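Local coordinates for endoglucanase E-5 (Thermobifida fusca, PDB 2CKS), which hydrolyses internal beta-1,4-glucosidic linkages in cellulose, lichenin and cereal beta-D-glucans through its family 5 glycoside hydrolase catalytic domain, at residues Arg61-Ile66 with Asp99-Thr104; Phe205-His210 with Gln246-Tyr251; Ala275-Gly280 with Gly290-Ala295; Ile260-Trp265 with Gln298-Lys303. One frame throughout, in Å; residues are numbered along the deposited sequence. Where two conformers were deposited one is given.

Contact 1: residues Arg61-Ile66 with Asp99-Thr104; sequences RLSMYI and DWHILT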
loop_
_atom_site.group_PDB
_atom_site.type_symbol
_atom_site.label_atom_id
_atom_site.label_comp_id
_atom_site.label_asym_id
_atom_site.label_seq_id
_atom_site.Cartn_x
_atom_site.Cartn_y
_atom_site.Cartn_z
ATOM N N ARG A 61 -3.102 2.671 3.858
ATOM C CA ARG A 61 -3.161 1.297 3.405
ATOM C C ARG A 61 -3.459 0.409 4.603
ATOM O O ARG A 61 -2.744 0.443 5.611
ATOM C CB ARG A 61 -1.840 0.935 2.764
ATOM C CG ARG A 61 -1.667 -0.511 2.366
ATOM C CD ARG A 61 -0.283 -0.667 1.876
ATOM N NE ARG A 61 0.092 -1.908 1.236
ATOM C CZ ARG A 61 1.078 -2.698 1.657
ATOM N NH1 ARG A 61 1.723 -2.485 2.798
ATOM N NH2 ARG A 61 1.406 -3.737 0.930
ATOM N N LEU A 62 -4.535 -0.365 4.494
ATOM C CA LEU A 62 -4.965 -1.280 5.540
ATOM C C LEU A 62 -4.417 -2.675 5.259
ATOM O O LEU A 62 -4.905 -3.377 4.375
ATOM C CB LEU A 62 -6.494 -1.302 5.599
ATOM C CG LEU A 62 -7.166 0.061 5.780
ATOM C CD1 LEU A 62 -8.678 -0.075 5.646
ATOM C CD2 LEU A 62 -6.801 0.684 7.109
ATOM N N SER A 63 -3.387 -3.070 5.999
ATOM C CA SER A 63 -2.650 -4.284 5.709
ATOM C C SER A 63 -3.223 -5.439 6.507
ATOM O O SER A 63 -3.116 -5.475 7.729
ATOM C CB SER A 63 -1.163 -4.104 6.012
ATOM O OG SER A 63 -0.596 -3.149 5.124
ATOM N N MET A 64 -3.848 -6.363 5.800
ATOM C CA MET A 64 -4.437 -7.544 6.410
ATOM C C MET A 64 -3.682 -8.788 5.960
ATOM O O MET A 64 -3.855 -9.264 4.839
ATOM C CB MET A 64 -5.906 -7.664 6.014
ATOM C CG MET A 64 -6.638 -8.842 6.675
ATOM S SD MET A 64 -8.349 -8.942 6.165
ATOM C CE MET A 64 -8.142 -9.591 4.496
ATOM N N TYR A 65 -2.828 -9.304 6.837
ATOM C CA TYR A 65 -2.179 -10.583 6.607
ATOM C C TYR A 65 -3.239 -11.674 6.542
ATOM O O TYR A 65 -4.304 -11.558 7.138
ATOM C CB TYR A 65 -1.223 -10.927 7.735
ATOM C CG TYR A 65 0.106 -10.217 7.754
ATOM C CD1 TYR A 65 0.191 -8.855 7.998
ATOM C CD2 TYR A 65 1.286 -10.926 7.576
ATOM C CE1 TYR A 65 1.408 -8.210 8.060
ATOM C CE2 TYR A 65 2.518 -10.286 7.632
ATOM C CZ TYR A 65 2.565 -8.930 7.876
ATOM O OH TYR A 65 3.777 -8.276 7.934
ATOM N N ILE A 66 -2.937 -12.727 5.793
ATOM C CA ILE A 66 -3.859 -13.845 5.618
ATOM C C ILE A 66 -3.399 -15.018 6.482
ATOM O O ILE A 66 -4.168 -15.545 7.277
ATOM C CB ILE A 66 -3.953 -14.236 4.120
ATOM C CG1 ILE A 66 -4.065 -12.986 3.226
ATOM C CG2 ILE A 66 -5.123 -15.201 3.908
ATOM C CD1 ILE A 66 -5.205 -12.073 3.546
ATOM N N ASP A 99 -5.411 -3.923 1.442
ATOM C CA ASP A 99 -4.222 -4.715 1.158
ATOM C C ASP A 99 -4.394 -6.165 1.615
ATOM O O ASP A 99 -4.373 -6.479 2.800
ATOM C CB ASP A 99 -2.999 -4.062 1.802
ATOM C CG ASP A 99 -1.800 -4.978 1.871
ATOM O OD1 ASP A 99 -0.987 -4.787 2.797
ATOM O OD2 ASP A 99 -1.576 -5.892 1.049
ATOM N N TRP A 100 -4.591 -7.027 0.629
ATOM C CA TRP A 100 -4.573 -8.477 0.791
ATOM C C TRP A 100 -3.120 -8.899 0.960
ATOM O O TRP A 100 -2.393 -9.108 -0.008
ATOM C CB TRP A 100 -5.225 -9.089 -0.450
ATOM C CG TRP A 100 -5.459 -10.553 -0.369
ATOM C CD1 TRP A 100 -4.765 -11.531 -1.008
ATOM C CD2 TRP A 100 -6.470 -11.209 0.391
ATOM N NE1 TRP A 100 -5.290 -12.765 -0.704
ATOM C CE2 TRP A 100 -6.335 -12.591 0.165
ATOM C CE3 TRP A 100 -7.486 -10.767 1.245
ATOM C CZ2 TRP A 100 -7.170 -13.524 0.766
ATOM C CZ3 TRP A 100 -8.311 -11.685 1.832
ATOM C CH2 TRP A 100 -8.157 -13.052 1.594
ATOM N N HIS A 101 -2.689 -8.994 2.214
ATOM C CA HIS A 101 -1.274 -8.956 2.551
ATOM C C HIS A 101 -0.643 -10.335 2.581
ATOM O O HIS A 101 -0.242 -10.841 3.631
ATOM C CB HIS A 101 -1.050 -8.208 3.869
ATOM C CG HIS A 101 0.348 -7.730 4.059
ATOM N ND1 HIS A 101 0.786 -6.505 3.601
ATOM C CD2 HIS A 101 1.412 -8.309 4.669
ATOM C CE1 HIS A 101 2.059 -6.352 3.922
ATOM N NE2 HIS A 101 2.462 -7.428 4.576
ATOM N N ILE A 102 -0.562 -10.938 1.404
ATOM C CA ILE A 102 0.119 -12.211 1.252
ATOM C C ILE A 102 1.623 -11.984 1.310
ATOM O O ILE A 102 2.123 -10.923 0.911
ATOM C CB ILE A 102 -0.297 -12.935 -0.050
ATOM C CG1 ILE A 102 0.132 -12.156 -1.303
ATOM C CG2 ILE A 102 -1.794 -13.201 -0.047
ATOM C CD1 ILE A 102 1.267 -12.818 -2.082
ATOM N N LEU A 103 2.325 -12.974 1.847
ATOM C CA LEU A 103 3.770 -12.908 1.998
ATOM C C LEU A 103 4.376 -14.309 2.012
ATOM O O LEU A 103 5.228 -14.628 1.186
ATOM C CB LEU A 103 4.113 -12.151 3.287
ATOM C CG LEU A 103 5.596 -11.992 3.614
ATOM C CD1 LEU A 103 6.367 -11.381 2.439
ATOM C CD2 LEU A 103 5.771 -11.151 4.870
ATOM N N THR A 104 3.914 -15.133 2.954
ATOM C CA THR A 104 4.331 -16.534 3.074
ATOM C C THR A 104 3.106 -17.385 3.419
ATOM O O THR A 104 2.538 -17.217 4.506
ATOM C CB THR A 104 5.396 -16.703 4.197
ATOM O OG1 THR A 104 6.524 -15.840 3.966
ATOM C CG2 THR A 104 5.982 -18.112 4.181
HETATM O O HOH W 1 5.263 -7.201 5.281
HETATM O O HOH W 2 -0.233 -13.323 4.851
#
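Asp-99 OD1 is gripped from two sides: Ser-63 OG donates to its anti lone pair at 2.9 Å, and His-101 ND1, within its own strand, to the syn lone pair at 2.6 Å. The carboxylate belongs to the (beta/alpha)8 barrel of this cellulase, where the parallel strands 59-65 and 95-101 of a beta-alpha-beta unit lie side by side, joined by backbone bonds such as Met-64 N to Asp-99 O. Arg-61, extended with CG anti to its backbone N (chi1 174°), lays its guanidinium flat over the carboxylate, planes 11° apart. OD1 stands over the centre of that group, so the salt bridge with NH2 is one of charge alone. The N-H groups serve Glu-135, Asn-138 and Glu-231, the last the probable nucleophile. Together Ser-63, His-101 and Arg-61 fix the rotation of the Asp-99 carboxylate. Farther along, His-101 CD2 sits over a face of the Tyr-65 ring, planes 40° apart, while one water joins Tyr-65 OH and His-101 NE2. With an alanine at Tyr-65, the imidazole would probably lose the ring it packs against, and the water one of its holds. The opposite sheet face, with Met-64 and Trp-100, is apolar and meets helices 75-90 and 112-126. Here Ile-66 CD1 makes a CH-pi contact over the face of the six-membered ring of Trp-100, 3.3 Å from its centroid and almost on the ring normal.

Contact 2: residues Phe205-His210 with Gln246-Tyr251; sequences FYAASH and QMADRY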
loop_
_atom_site.group_PDB
_atom_site.type_symbol
_atom_site.label_atom_id
_atom_site.label_comp_id
_atom_site.label_asym_id
_atom_site.label_seq_id
_atom_site.Cartn_x
_atom_site.Cartn_y
_atom_site.Cartn_z
ATOM N N PHE A 205 10.379 -0.975 -1.580
ATOM C CA PHE A 205 11.812 -0.820 -1.382
ATOM C C PHE A 205 12.111 -0.429 0.061
ATOM O O PHE A 205 11.281 0.162 0.739
ATOM C CB PHE A 205 12.393 0.222 -2.342
ATOM C CG PHE A 205 11.947 1.638 -2.060
ATOM C CD1 PHE A 205 12.640 2.439 -1.151
ATOM C CD2 PHE A 205 10.842 2.181 -2.707
ATOM C CE1 PHE A 205 12.229 3.744 -0.877
ATOM C CE2 PHE A 205 10.427 3.493 -2.441
ATOM C CZ PHE A 205 11.116 4.271 -1.524
ATOM N N TYR A 206 13.333 -0.721 0.485
ATOM C CA TYR A 206 13.840 -0.374 1.799
ATOM C C TYR A 206 15.195 0.281 1.540
ATOM O O TYR A 206 16.132 -0.388 1.111
ATOM C CB TYR A 206 13.917 -1.627 2.680
ATOM C CG TYR A 206 12.539 -2.042 3.125
ATOM C CD1 TYR A 206 12.007 -1.568 4.313
ATOM C CD2 TYR A 206 11.731 -2.838 2.318
ATOM C CE1 TYR A 206 10.726 -1.909 4.716
ATOM C CE2 TYR A 206 10.437 -3.175 2.705
ATOM C CZ TYR A 206 9.942 -2.705 3.910
ATOM O OH TYR A 206 8.670 -3.036 4.331
ATOM N N ALA A 207 15.273 1.590 1.777
ATOM C CA ALA A 207 16.356 2.424 1.248
ATOM C C ALA A 207 17.760 2.051 1.715
ATOM O O ALA A 207 18.718 2.263 0.976
ATOM C CB ALA A 207 16.081 3.896 1.536
ATOM N N ALA A 208 17.903 1.514 2.919
ATOM C CA ALA A 208 19.243 1.177 3.411
ATOM C C ALA A 208 19.815 -0.040 2.679
ATOM O O ALA A 208 21.037 -0.172 2.544
ATOM C CB ALA A 208 19.235 0.964 4.909
ATOM N N SER A 209 18.930 -0.898 2.181
ATOM C CA SER A 209 19.300 -2.120 1.458
ATOM C C SER A 209 19.192 -2.013 -0.063
ATOM O O SER A 209 19.903 -2.721 -0.785
ATOM C CB SER A 209 18.396 -3.262 1.897
ATOM O OG SER A 209 18.604 -3.571 3.254
ATOM N N HIS A 210 18.300 -1.152 -0.547
ATOM C CA HIS A 210 17.918 -1.137 -1.957
ATOM C C HIS A 210 18.391 0.168 -2.568
ATOM O O HIS A 210 17.816 1.235 -2.323
ATOM C CB HIS A 210 16.407 -1.284 -2.105
ATOM C CG HIS A 210 15.871 -2.595 -1.621
ATOM N ND1 HIS A 210 16.569 -3.779 -1.718
ATOM C CD2 HIS A 210 14.699 -2.904 -1.022
ATOM C CE1 HIS A 210 15.843 -4.761 -1.208
ATOM N NE2 HIS A 210 14.703 -4.254 -0.778
ATOM N N GLN A 246 19.456 9.683 3.279
ATOM C CA GLN A 246 19.997 10.243 2.052
ATOM C C GLN A 246 19.473 9.464 0.848
ATOM O O GLN A 246 18.992 10.050 -0.108
ATOM C CB GLN A 246 21.530 10.246 2.077
ATOM C CG GLN A 246 22.166 11.007 0.928
ATOM C CD GLN A 246 21.815 12.497 0.915
ATOM O OE1 GLN A 246 21.365 13.054 1.920
ATOM N NE2 GLN A 246 22.023 13.136 -0.224
ATOM N N MET A 247 19.543 8.141 0.909
ATOM C CA MET A 247 19.040 7.310 -0.177
ATOM C C MET A 247 17.526 7.449 -0.275
ATOM O O MET A 247 16.966 7.571 -1.366
ATOM C CB MET A 247 19.415 5.843 0.041
ATOM C CG MET A 247 19.031 4.942 -1.117
ATOM S SD MET A 247 20.077 5.205 -2.570
ATOM C CE MET A 247 18.865 5.106 -3.825
ATOM N N ALA A 248 16.862 7.435 0.877
ATOM C CA ALA A 248 15.411 7.541 0.921
ATOM C C ALA A 248 14.939 8.834 0.267
ATOM O O ALA A 248 13.947 8.835 -0.451
ATOM C CB ALA A 248 14.920 7.464 2.355
ATOM N N ASP A 249 15.662 9.926 0.497
ATOM C CA ASP A 249 15.312 11.220 -0.091
ATOM C C ASP A 249 15.428 11.186 -1.627
ATOM O O ASP A 249 14.695 11.887 -2.317
ATOM C CB ASP A 249 16.218 12.334 0.463
ATOM C CG ASP A 249 15.848 12.771 1.872
ATOM O OD1 ASP A 249 14.747 12.432 2.364
ATOM O OD2 ASP A 249 16.613 13.474 2.572
ATOM N N ARG A 250 16.349 10.388 -2.162
ATOM C CA ARG A 250 16.439 10.213 -3.609
ATOM C C ARG A 250 15.176 9.561 -4.156
ATOM O O ARG A 250 14.658 9.986 -5.178
ATOM C CB ARG A 250 17.676 9.401 -3.999
ATOM C CG ARG A 250 18.981 10.085 -3.633
ATOM C CD ARG A 250 20.198 9.233 -3.854
ATOM N NE ARG A 250 20.351 8.875 -5.263
ATOM C CZ ARG A 250 21.187 7.951 -5.715
ATOM N NH1 ARG A 250 21.977 7.274 -4.882
ATOM N NH2 ARG A 250 21.242 7.706 -7.015
ATOM N N TYR A 251 14.679 8.543 -3.463
ATOM C CA TYR A 251 13.410 7.919 -3.830
ATOM C C TYR A 251 12.254 8.920 -3.718
ATOM O O TYR A 251 11.391 8.984 -4.591
ATOM C CB TYR A 251 13.119 6.722 -2.926
ATOM C CG TYR A 251 13.862 5.450 -3.249
ATOM C CD1 TYR A 251 13.400 4.581 -4.234
ATOM C CD2 TYR A 251 14.998 5.088 -2.539
ATOM C CE1 TYR A 251 14.047 3.393 -4.506
ATOM C CE2 TYR A 251 15.661 3.898 -2.811
ATOM C CZ TYR A 251 15.183 3.061 -3.803
ATOM O OH TYR A 251 15.830 1.877 -4.067
#
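Phe-205 and Tyr-251 stack face to face, ring centroids 3.7 Å apart and planes 8° from parallel, the two side chains running past each other in opposite directions. Phe-205 CG sits between backbone N and carbonyl carbon (chi1 68°), which lays the ring flat against that of Tyr-251. Phe-205 CE1 comes closest, 3.3 Å from Tyr-251 CG. At the far end of the tyrosine, OH donates to His-210 O at 2.7 Å; the oxygen lies in the plane of the phenol ring, but the hydroxyl stands 65° out of the carbonyl plane. Beside the stack, Ala-207 CB rests 3.8 Å from Ala-248 CB, and Met-247 CG packs against Ala-207 O. With a phenylalanine in place of Tyr-251, His-210 O would probably be left without this donor and the turn less firmly held. In the next shell, Phe-232 of strand 227-233 meets the Phe-205 ring, and Leu-215 of helix 212-224 touches Met-247 and Tyr-251. The chain leaving strand 199-206 folds into a turn in which Tyr-206 O accepts from both Ser-209 N and His-210 N. Within this TIM barrel, a largely apolar joint thus binds a strand's C-terminal end to an outer helix, with one phenol hydroxyl satisfying a backbone carbonyl.

Contact 3: residues Ala275-Gly280 with Gly290-Ala295; sequences AVFQPG and GSSLKA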
loop_
_atom_site.group_PDB
_atom_site.type_symbol
_atom_site.label_atom_id
_atom_site.label_comp_id
_atom_site.label_asym_id
_atom_site.label_seq_id
_atom_site.Cartn_x
_atom_site.Cartn_y
_atom_site.Cartn_z
ATOM N N ALA A 275 8.673 1.185 12.213
ATOM C CA ALA A 275 7.402 1.527 12.832
ATOM C C ALA A 275 7.559 2.908 13.419
ATOM O O ALA A 275 8.477 3.162 14.194
ATOM C CB ALA A 275 7.029 0.525 13.906
ATOM N N VAL A 276 6.667 3.811 13.046
ATOM C CA VAL A 276 6.875 5.218 13.346
ATOM C C VAL A 276 6.797 5.601 14.820
ATOM O O VAL A 276 7.342 6.624 15.193
ATOM C CB VAL A 276 5.898 6.121 12.549
ATOM C CG1 VAL A 276 6.152 6.008 11.056
ATOM C CG2 VAL A 276 4.443 5.822 12.915
ATOM N N PHE A 277 6.098 4.819 15.642
ATOM C CA PHE A 277 5.923 5.142 17.062
ATOM C C PHE A 277 6.784 4.272 17.966
ATOM O O PHE A 277 7.091 3.118 17.657
ATOM C CB PHE A 277 4.469 4.988 17.480
ATOM C CG PHE A 277 3.524 5.853 16.700
ATOM C CD1 PHE A 277 3.674 7.235 16.684
ATOM C CD2 PHE A 277 2.510 5.290 15.945
ATOM C CE1 PHE A 277 2.809 8.035 15.949
ATOM C CE2 PHE A 277 1.638 6.091 15.204
ATOM C CZ PHE A 277 1.791 7.461 15.207
ATOM N N GLN A 278 7.143 4.827 19.115
ATOM C CA GLN A 278 7.931 4.093 20.093
ATOM C C GLN A 278 7.028 3.079 20.769
ATOM O O GLN A 278 5.885 3.385 21.069
ATOM C CB GLN A 278 8.487 5.039 21.157
ATOM C CG GLN A 278 9.450 6.097 20.635
ATOM C CD GLN A 278 10.819 5.561 20.258
ATOM O OE1 GLN A 278 11.743 6.341 19.975
ATOM N NE2 GLN A 278 10.962 4.254 20.234
ATOM N N PRO A 279 7.525 1.879 21.030
ATOM C CA PRO A 279 6.735 0.892 21.772
ATOM C C PRO A 279 6.046 1.471 23.010
ATOM O O PRO A 279 6.662 2.196 23.796
ATOM C CB PRO A 279 7.781 -0.156 22.156
ATOM C CG PRO A 279 8.727 -0.130 21.019
ATOM C CD PRO A 279 8.825 1.328 20.616
ATOM N N GLY A 280 4.769 1.146 23.170
ATOM C CA GLY A 280 3.964 1.668 24.258
ATOM C C GLY A 280 3.096 2.852 23.897
ATOM O O GLY A 280 2.194 3.202 24.643
ATOM N N GLY A 290 5.891 14.216 18.048
ATOM C CA GLY A 290 6.871 14.634 19.029
ATOM C C GLY A 290 7.722 13.497 19.561
ATOM O O GLY A 290 8.287 12.718 18.797
ATOM N N SER A 291 7.808 13.405 20.883
ATOM C CA SER A 291 8.679 12.441 21.557
ATOM C C SER A 291 8.288 10.970 21.373
ATOM O O SER A 291 9.069 10.082 21.705
ATOM C CB SER A 291 8.745 12.758 23.057
ATOM O OG SER A 291 7.476 12.622 23.672
ATOM N N SER A 292 7.092 10.715 20.852
ATOM C CA SER A 292 6.658 9.346 20.586
ATOM C C SER A 292 7.134 8.828 19.233
ATOM O O SER A 292 6.939 7.661 18.933
ATOM C CB SER A 292 5.135 9.255 20.636
ATOM O OG SER A 292 4.571 9.962 19.549
ATOM N N LEU A 293 7.734 9.687 18.410
ATOM C CA LEU A 293 8.181 9.275 17.077
ATOM C C LEU A 293 9.604 8.768 17.041
ATOM O O LEU A 293 10.527 9.417 17.562
ATOM C CB LEU A 293 8.075 10.431 16.088
ATOM C CG LEU A 293 6.706 11.087 15.971
ATOM C CD1 LEU A 293 6.772 12.206 14.944
ATOM C CD2 LEU A 293 5.632 10.078 15.615
ATOM N N LYS A 294 9.789 7.633 16.379
ATOM C CA LYS A 294 11.117 7.177 16.001
ATOM C C LYS A 294 11.647 8.136 14.935
ATOM O O LYS A 294 10.900 8.952 14.389
ATOM C CB LYS A 294 11.071 5.751 15.447
ATOM C CG LYS A 294 10.594 4.690 16.439
ATOM C CD LYS A 294 11.207 3.334 16.140
ATOM C CE LYS A 294 10.574 2.206 16.941
ATOM N NZ LYS A 294 9.185 1.832 16.457
ATOM N N ALA A 295 12.935 8.035 14.632
ATOM C CA ALA A 295 13.556 8.899 13.629
ATOM C C ALA A 295 12.843 8.822 12.274
ATOM O O ALA A 295 12.586 9.847 11.645
ATOM C CB ALA A 295 15.011 8.537 13.478
#
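Phe-277 and Leu-293 form a single backbone bridge, CA atoms 4.7 Å apart, with Lys-294 N bonded to Val-276 O at 2.9 Å and Gln-278 N to Ser-292 O at 2.8 Å. Lys-294 then reaches back along the other segment. Its chain is roughly extended as far as CE and bends at the last torsion (chi4 73°), which turns NZ inward among carbonyls. NZ donates to Ala-275 O and Phe-277 O, each at 2.7 Å and each from above the carbonyl plane, and also bonds Asp-270 O and Arg-272 O. Four main-chain oxygens thus surround three N-H groups, so at least one hydrogen is probably shared, and their partial charges probably favour the protonated form. All this belongs to the long connection that follows the last barrel strand, 262-265, of the (beta/alpha)8 fold: one segment precedes the short helix 281-284, and the other leads into helix 295-304, for which Lys-294 is the N-cap residue. The amide of Gln-278 crosses the lysine's methylenes, NE2 lying 3.8 Å from Lys-294 CG. Beyond the bridge, Phe-277 and Leu-293 point the same way, and Leu-293 CD2 meets Phe-277 CE1 at 3.5 Å. Val-276 CG2 lies over the centre of one face of the Phe-277 ring, Ser-292 O is at its edge, and Tyr-267 and Trp-288 make edge-to-face pairs with it.

Contact 4: residues Ile260-Trp265 with Gln298-Lys303; sequences IGWTKW and QWVRSK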
loop_
_atom_site.group_PDB
_atom_site.type_symbol
_atom_site.label_atom_id
_atom_site.label_comp_id
_atom_site.label_asym_id
_atom_site.label_seq_id
_atom_site.Cartn_x
_atom_site.Cartn_y
_atom_site.Cartn_z
ATOM N N ILE A 260 4.443 9.564 -8.302
ATOM C CA ILE A 260 4.236 8.196 -7.842
ATOM C C ILE A 260 3.801 8.222 -6.378
ATOM O O ILE A 260 4.544 8.683 -5.508
ATOM C CB ILE A 260 5.523 7.388 -7.984
ATOM C CG1 ILE A 260 5.906 7.250 -9.468
ATOM C CG2 ILE A 260 5.366 6.005 -7.347
ATOM C CD1 ILE A 260 7.344 6.820 -9.684
ATOM N N GLY A 261 2.595 7.731 -6.113
ATOM C CA GLY A 261 2.079 7.707 -4.756
ATOM C C GLY A 261 2.805 6.688 -3.899
ATOM O O GLY A 261 3.430 5.750 -4.411
ATOM N N TRP A 262 2.740 6.887 -2.588
ATOM C CA TRP A 262 3.363 5.977 -1.646
ATOM C C TRP A 262 2.686 5.924 -0.288
ATOM O O TRP A 262 2.048 6.883 0.152
ATOM C CB TRP A 262 4.844 6.321 -1.448
ATOM C CG TRP A 262 5.236 7.773 -1.134
ATOM C CD1 TRP A 262 5.752 8.675 -2.017
ATOM C CD2 TRP A 262 5.247 8.431 0.150
ATOM N NE1 TRP A 262 6.067 9.852 -1.379
ATOM C CE2 TRP A 262 5.772 9.732 -0.047
ATOM C CE3 TRP A 262 4.832 8.068 1.440
ATOM C CZ2 TRP A 262 5.901 10.659 0.991
ATOM C CZ3 TRP A 262 4.988 8.987 2.476
ATOM C CH2 TRP A 262 5.513 10.262 2.242
ATOM N N THR A 263 2.846 4.773 0.361
ATOM C CA THR A 263 2.453 4.573 1.749
ATOM C C THR A 263 3.612 3.917 2.482
ATOM O O THR A 263 4.009 2.802 2.138
ATOM C CB THR A 263 1.163 3.698 1.863
ATOM O OG1 THR A 263 1.214 2.581 0.960
ATOM C CG2 THR A 263 -0.060 4.479 1.455
ATOM N N LYS A 264 4.146 4.596 3.496
ATOM C CA LYS A 264 5.313 4.102 4.209
ATOM C C LYS A 264 4.932 3.025 5.223
ATOM O O LYS A 264 3.900 3.111 5.887
ATOM C CB LYS A 264 6.043 5.240 4.931
ATOM C CG LYS A 264 7.252 4.768 5.732
ATOM C CD LYS A 264 8.075 5.890 6.294
ATOM C CE LYS A 264 9.374 5.359 6.853
ATOM N NZ LYS A 264 9.158 4.309 7.891
ATOM N N TRP A 265 5.795 2.024 5.336
ATOM C CA TRP A 265 5.690 0.984 6.349
ATOM C C TRP A 265 6.431 1.498 7.582
ATOM O O TRP A 265 7.627 1.763 7.488
ATOM C CB TRP A 265 6.397 -0.254 5.803
ATOM C CG TRP A 265 6.231 -1.523 6.566
ATOM C CD1 TRP A 265 7.194 -2.167 7.276
ATOM C CD2 TRP A 265 5.062 -2.358 6.631
ATOM N NE1 TRP A 265 6.690 -3.324 7.818
ATOM C CE2 TRP A 265 5.386 -3.467 7.434
ATOM C CE3 TRP A 265 3.765 -2.267 6.110
ATOM C CZ2 TRP A 265 4.472 -4.480 7.716
ATOM C CZ3 TRP A 265 2.855 -3.269 6.398
ATOM C CH2 TRP A 265 3.220 -4.365 7.191
ATOM N N GLN A 298 9.536 10.810 12.449
ATOM C CA GLN A 298 9.667 12.255 12.300
ATOM C C GLN A 298 9.948 12.608 10.840
ATOM O O GLN A 298 9.419 13.587 10.331
ATOM C CB GLN A 298 10.751 12.838 13.206
ATOM C CG GLN A 298 10.756 14.381 13.214
ATOM C CD GLN A 298 9.369 15.004 13.459
ATOM O OE1 GLN A 298 8.841 14.939 14.572
ATOM N NE2 GLN A 298 8.773 15.588 12.407
ATOM N N TRP A 299 10.759 11.784 10.181
ATOM C CA TRP A 299 11.139 11.999 8.791
ATOM C C TRP A 299 9.913 11.946 7.897
ATOM O O TRP A 299 9.692 12.851 7.107
ATOM C CB TRP A 299 12.181 10.962 8.367
ATOM C CG TRP A 299 12.587 11.008 6.946
ATOM C CD1 TRP A 299 13.580 11.762 6.405
ATOM C CD2 TRP A 299 12.030 10.247 5.876
ATOM N NE1 TRP A 299 13.675 11.526 5.053
ATOM C CE2 TRP A 299 12.738 10.589 4.705
ATOM C CE3 TRP A 299 11.012 9.295 5.788
ATOM C CZ2 TRP A 299 12.448 10.025 3.464
ATOM C CZ3 TRP A 299 10.727 8.734 4.549
ATOM C CH2 TRP A 299 11.438 9.107 3.409
ATOM N N VAL A 300 9.090 10.911 8.037
ATOM C CA VAL A 300 7.930 10.786 7.153
ATOM C C VAL A 300 6.838 11.813 7.459
ATOM O O VAL A 300 6.188 12.321 6.544
ATOM C CB VAL A 300 7.357 9.338 7.099
ATOM C CG1 VAL A 300 6.603 8.969 8.376
ATOM C CG2 VAL A 300 6.449 9.174 5.916
ATOM N N ARG A 301 6.645 12.120 8.737
ATOM C CA ARG A 301 5.655 13.112 9.134
ATOM C C ARG A 301 6.013 14.454 8.513
ATOM O O ARG A 301 5.142 15.165 8.023
ATOM C CB ARG A 301 5.580 13.220 10.658
ATOM C CG ARG A 301 4.469 14.118 11.170
ATOM C CD ARG A 301 4.283 14.030 12.675
ATOM N NE ARG A 301 3.393 15.069 13.192
ATOM C CZ ARG A 301 3.728 16.345 13.385
ATOM N NH1 ARG A 301 4.951 16.787 13.104
ATOM N NH2 ARG A 301 2.820 17.192 13.869
ATOM N N SER A 302 7.302 14.775 8.506
ATOM C CA SER A 302 7.774 16.024 7.923
ATOM C C SER A 302 7.552 16.052 6.414
ATOM O O SER A 302 7.168 17.084 5.877
ATOM C CB SER A 302 9.237 16.249 8.269
ATOM O OG SER A 302 9.335 16.610 9.634
ATOM N N LYS A 303 7.748 14.917 5.744
ATOM C CA LYS A 303 7.478 14.839 4.307
ATOM C C LYS A 303 6.006 15.080 4.037
ATOM O O LYS A 303 5.660 15.828 3.135
ATOM C CB LYS A 303 7.865 13.481 3.709
ATOM C CG LYS A 303 9.330 13.110 3.779
ATOM C CD LYS A 303 10.240 14.127 3.116
ATOM C CE LYS A 303 11.629 13.536 2.917
ATOM N NZ LYS A 303 12.719 14.517 3.071
#
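Val-300 is the hub of the apolar contacts between strand 262-265 and helix 295-304, touching both Trp-262 and Lys-264. Its CG2 lies 3.7 Å from Trp-262 CZ3, the valine and indole overlapping with their side chains pointing opposite ways. The same methyl and Val-300 CB also meet the lysine, CB lying 3.6 Å from Lys-264 CD. A chi1 of 178° swings the Lys-264 chain, extended as far as CE, clear of its backbone N and lays the methylenes across the valine, while its charge is carried elsewhere. Edge contacts flank this centre: Lys-303 CB approaches the rim of Trp-262 at CH2, 4.2 Å away, and Lys-264 CD approaches the rim of Trp-299 at CZ3. Polar bonds stay within each segment or go to third parties. In the conformer given, a bend at chi4 (-57°) turns Lys-264 NZ back to Trp-265 O, 3.0 Å away. On the helix, Gln-298 NE2 donates to Ser-302 OG, nearly in the plane of the amide. Trp-299 NE1 and Lys-303 NZ both turn to Asp-249 of helix 245-258, and Lys-303 CE lies over one face of the Trp-299 ring. Strand and helix axes run nearly antiparallel, 162° between their directions and 10.6 Å apart, as where the last strand of a (beta/alpha)8 barrel is covered by its C-terminal helix.

Going from the N terminus, contact 1 closes first, pairing barrel strands 59-65 and 95-101 around helix 75-90. Contact 2 follows in series, bringing the end of strand 199-206 to helix 245-258 across an intervening helix and strand. That helix leads directly into strand 262-265, where contact 4 opens. Contact 4 closes only at helix 295-304, and contact 3 is nested inside its loop, drawing together the loops that flank helix 281-284. The strand of contact 4 completes the barrel: Trp-265 packs against Ser-63 and Tyr-65 of contact 1. Asp-249 ties contact 2 to Lys-303 of contact 4, while Val-276 of contact 3 touches Val-300.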